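Local coordinates for protein uronate isomerase (Bacillus halodurans C-125, PDB 2Q08) that probably isomerises uronate sugars such as glucuronate to their keto forms, using a zinc-containing active site, at residues N4-L9 / K380-L385. Numbering follows the deposited sequence.
Sequences NSREVL and KYDDIL
Leu9 pushes its CD2 methyl against the last turns of helix 361-385, where it lies 3.4 Å from Asp382 N and 3.8 Å from Tyr381 CB. A leucine suits this buried place because its fork lets CG and CD1 meet Tyr381 CB while CD2 reaches the backbone and also touches Leu385 CD2, at 3.8 Å. Tyr381 offers its CB here and the rest of its side chain leads away; it also packs on Ile396 and Val391, and its hydroxyl is hydrogen-bonded to Asp399. Leu9 packs on the same two residues, which extends this tight, apolar side. Leu385 lays CD2 against the backbone just before helix 6-19, 3.6 Å from Ser5 N. Ser5 suits the N-cap of that helix, its short hydroxyl accepting from Val8 N at 3.0 Å.

The other side is looser and polar: Arg6 and Asp382 are partly exposed and form no salt bridge with each other. Asp382, short enough to sit against the arginine's aliphatic stem, puts OD1 3.4 Å from Arg6 CB, the carboxylate and guanidinium planes 72° apart. Because the Arg6 chain runs extended from CG to NE, its charged end passes Asp382, with NE still 4.2 Å from OD2, and NH2 reaches salt bridges with Asp379 and Glu375. Asp382 OD1 instead accepts from Gln386 NE2. Replacing Asp382 with an alanine is likely to cost the Gln386 amide this acceptor and Arg6 a nearby negative charge. The chemistry thus divides the labour: leucine packing joins the two helices, while the acids around Arg6 probably add electrostatic attraction on the partly exposed side.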
loop_
_atom_site.group_PDB
_atom_site.type_symbol
_atom_site.label_atom_id
_atom_site.label_comp_id
_atom_site.label_asym_id
_atom_site.label_seq_id
_atom_site.Cartn_x
_atom_site.Cartn_y
_atom_site.Cartn_z
ATOM N N ASN A 4 -15.688 30.028 -6.635
ATOM C CA ASN A 4 -16.227 29.911 -5.280
ATOM C C ASN A 4 -16.995 28.635 -4.962
ATOM O O ASN A 4 -17.828 28.623 -4.058
ATOM C CB ASN A 4 -17.101 31.138 -4.962
ATOM C CG ASN A 4 -18.448 31.099 -5.656
ATOM O OD1 ASN A 4 -18.582 30.555 -6.748
ATOM N ND2 ASN A 4 -19.456 31.695 -5.026
ATOM N N SER A 5 -16.727 27.567 -5.703
ATOM C CA SER A 5 -17.384 26.284 -5.449
ATOM C C SER A 5 -16.553 25.150 -6.037
ATOM O O SER A 5 -15.726 25.373 -6.930
ATOM C CB SER A 5 -18.784 26.249 -6.067
ATOM O OG SER A 5 -18.704 26.097 -7.469
ATOM N N ARG A 6 -16.761 23.934 -5.541
ATOM C CA ARG A 6 -16.014 22.803 -6.076
ATOM C C ARG A 6 -16.348 22.656 -7.562
ATOM O O ARG A 6 -15.499 22.271 -8.373
ATOM C CB ARG A 6 -16.372 21.505 -5.340
ATOM C CG ARG A 6 -15.430 20.355 -5.700
ATOM C CD ARG A 6 -15.823 19.065 -4.998
ATOM N NE ARG A 6 -14.813 18.020 -5.166
ATOM C CZ ARG A 6 -14.579 17.387 -6.311
ATOM N NH1 ARG A 6 -15.285 17.696 -7.396
ATOM N NH2 ARG A 6 -13.649 16.438 -6.369
ATOM N N GLU A 7 -17.587 22.981 -7.913
ATOM C CA GLU A 7 -18.051 22.876 -9.297
ATOM C C GLU A 7 -17.304 23.828 -10.256
ATOM O O GLU A 7 -16.919 23.448 -11.370
ATOM C CB GLU A 7 -19.560 23.141 -9.338
ATOM C CG GLU A 7 -20.216 22.905 -10.684
ATOM C CD GLU A 7 -21.733 23.023 -10.611
ATOM O OE1 GLU A 7 -22.357 22.246 -9.850
ATOM O OE2 GLU A 7 -22.294 23.893 -11.311
ATOM N N VAL A 8 -17.090 25.063 -9.833
ATOM C CA VAL A 8 -16.375 26.004 -10.698
ATOM C C VAL A 8 -14.903 25.616 -10.730
ATOM O O VAL A 8 -14.220 25.709 -11.759
ATOM C CB VAL A 8 -16.516 27.438 -10.177
ATOM C CG1 VAL A 8 -15.622 28.382 -10.982
ATOM C CG2 VAL A 8 -17.971 27.859 -10.289
ATOM N N LEU A 9 -14.434 25.162 -9.580
ATOM C CA LEU A 9 -13.063 24.740 -9.404
ATOM C C LEU A 9 -12.765 23.581 -10.361
ATOM O O LEU A 9 -11.736 23.577 -11.047
ATOM C CB LEU A 9 -12.895 24.310 -7.957
ATOM C CG LEU A 9 -11.594 24.442 -7.192
ATOM C CD1 LEU A 9 -10.859 25.728 -7.531
ATOM C CD2 LEU A 9 -11.957 24.392 -5.722
ATOM N N LYS A 380 -7.779 18.968 -3.585
ATOM C CA LYS A 380 -6.891 19.785 -2.773
ATOM C C LYS A 380 -7.249 21.261 -2.778
ATOM O O LYS A 380 -7.164 21.906 -1.737
ATOM C CB LYS A 380 -5.429 19.568 -3.186
ATOM C CG LYS A 380 -4.817 18.348 -2.505
ATOM C CD LYS A 380 -5.616 17.079 -2.810
ATOM C CE LYS A 380 -4.951 15.874 -2.166
ATOM N NZ LYS A 380 -5.011 15.922 -0.678
ATOM N N TYR A 381 -7.654 21.795 -3.928
ATOM C CA TYR A 381 -8.036 23.205 -3.994
ATOM C C TYR A 381 -9.344 23.406 -3.248
ATOM O O TYR A 381 -9.514 24.388 -2.519
ATOM C CB TYR A 381 -8.228 23.670 -5.433
ATOM C CG TYR A 381 -6.942 23.949 -6.184
ATOM C CD1 TYR A 381 -5.980 24.827 -5.669
ATOM C CD2 TYR A 381 -6.711 23.370 -7.433
ATOM C CE1 TYR A 381 -4.808 25.125 -6.395
ATOM C CE2 TYR A 381 -5.565 23.661 -8.161
ATOM C CZ TYR A 381 -4.619 24.539 -7.641
ATOM O OH TYR A 381 -3.519 24.853 -8.406
ATOM N N ASP A 382 -10.275 22.472 -3.434
ATOM C CA ASP A 382 -11.554 22.594 -2.764
ATOM C C ASP A 382 -11.342 22.615 -1.254
ATOM O O ASP A 382 -11.978 23.404 -0.569
ATOM C CB ASP A 382 -12.507 21.454 -3.158
ATOM C CG ASP A 382 -13.913 21.642 -2.578
ATOM O OD1 ASP A 382 -14.503 22.727 -2.763
ATOM O OD2 ASP A 382 -14.427 20.708 -1.931
ATOM N N ASP A 383 -10.462 21.755 -0.740
ATOM C CA ASP A 383 -10.200 21.724 0.701
ATOM C C ASP A 383 -9.696 23.066 1.259
ATOM O O ASP A 383 -10.032 23.421 2.384
ATOM C CB ASP A 383 -9.203 20.613 1.077
ATOM C CG ASP A 383 -9.848 19.218 1.086
ATOM O OD1 ASP A 383 -11.091 19.131 0.967
ATOM O OD2 ASP A 383 -9.107 18.217 1.205
ATOM N N ILE A 384 -8.885 23.809 0.509
ATOM C CA ILE A 384 -8.445 25.105 1.041
ATOM C C ILE A 384 -9.473 26.189 0.714
ATOM O O ILE A 384 -9.611 27.166 1.449
ATOM C CB ILE A 384 -7.023 25.524 0.541
ATOM C CG1 ILE A 384 -6.951 25.556 -0.981
ATOM C CG2 ILE A 384 -5.993 24.566 1.105
ATOM C CD1 ILE A 384 -5.568 26.041 -1.493
ATOM N N LEU A 385 -10.216 26.008 -0.371
ATOM C CA LEU A 385 -11.254 26.965 -0.711
ATOM C C LEU A 385 -12.283 26.917 0.418
ATOM O O LEU A 385 -12.720 27.956 0.920
ATOM C CB LEU A 385 -11.941 26.596 -2.037
ATOM C CG LEU A 385 -13.275 27.316 -2.306
ATOM C CD1 LEU A 385 -13.030 28.821 -2.457
ATOM C CD2 LEU A 385 -13.930 26.753 -3.576
#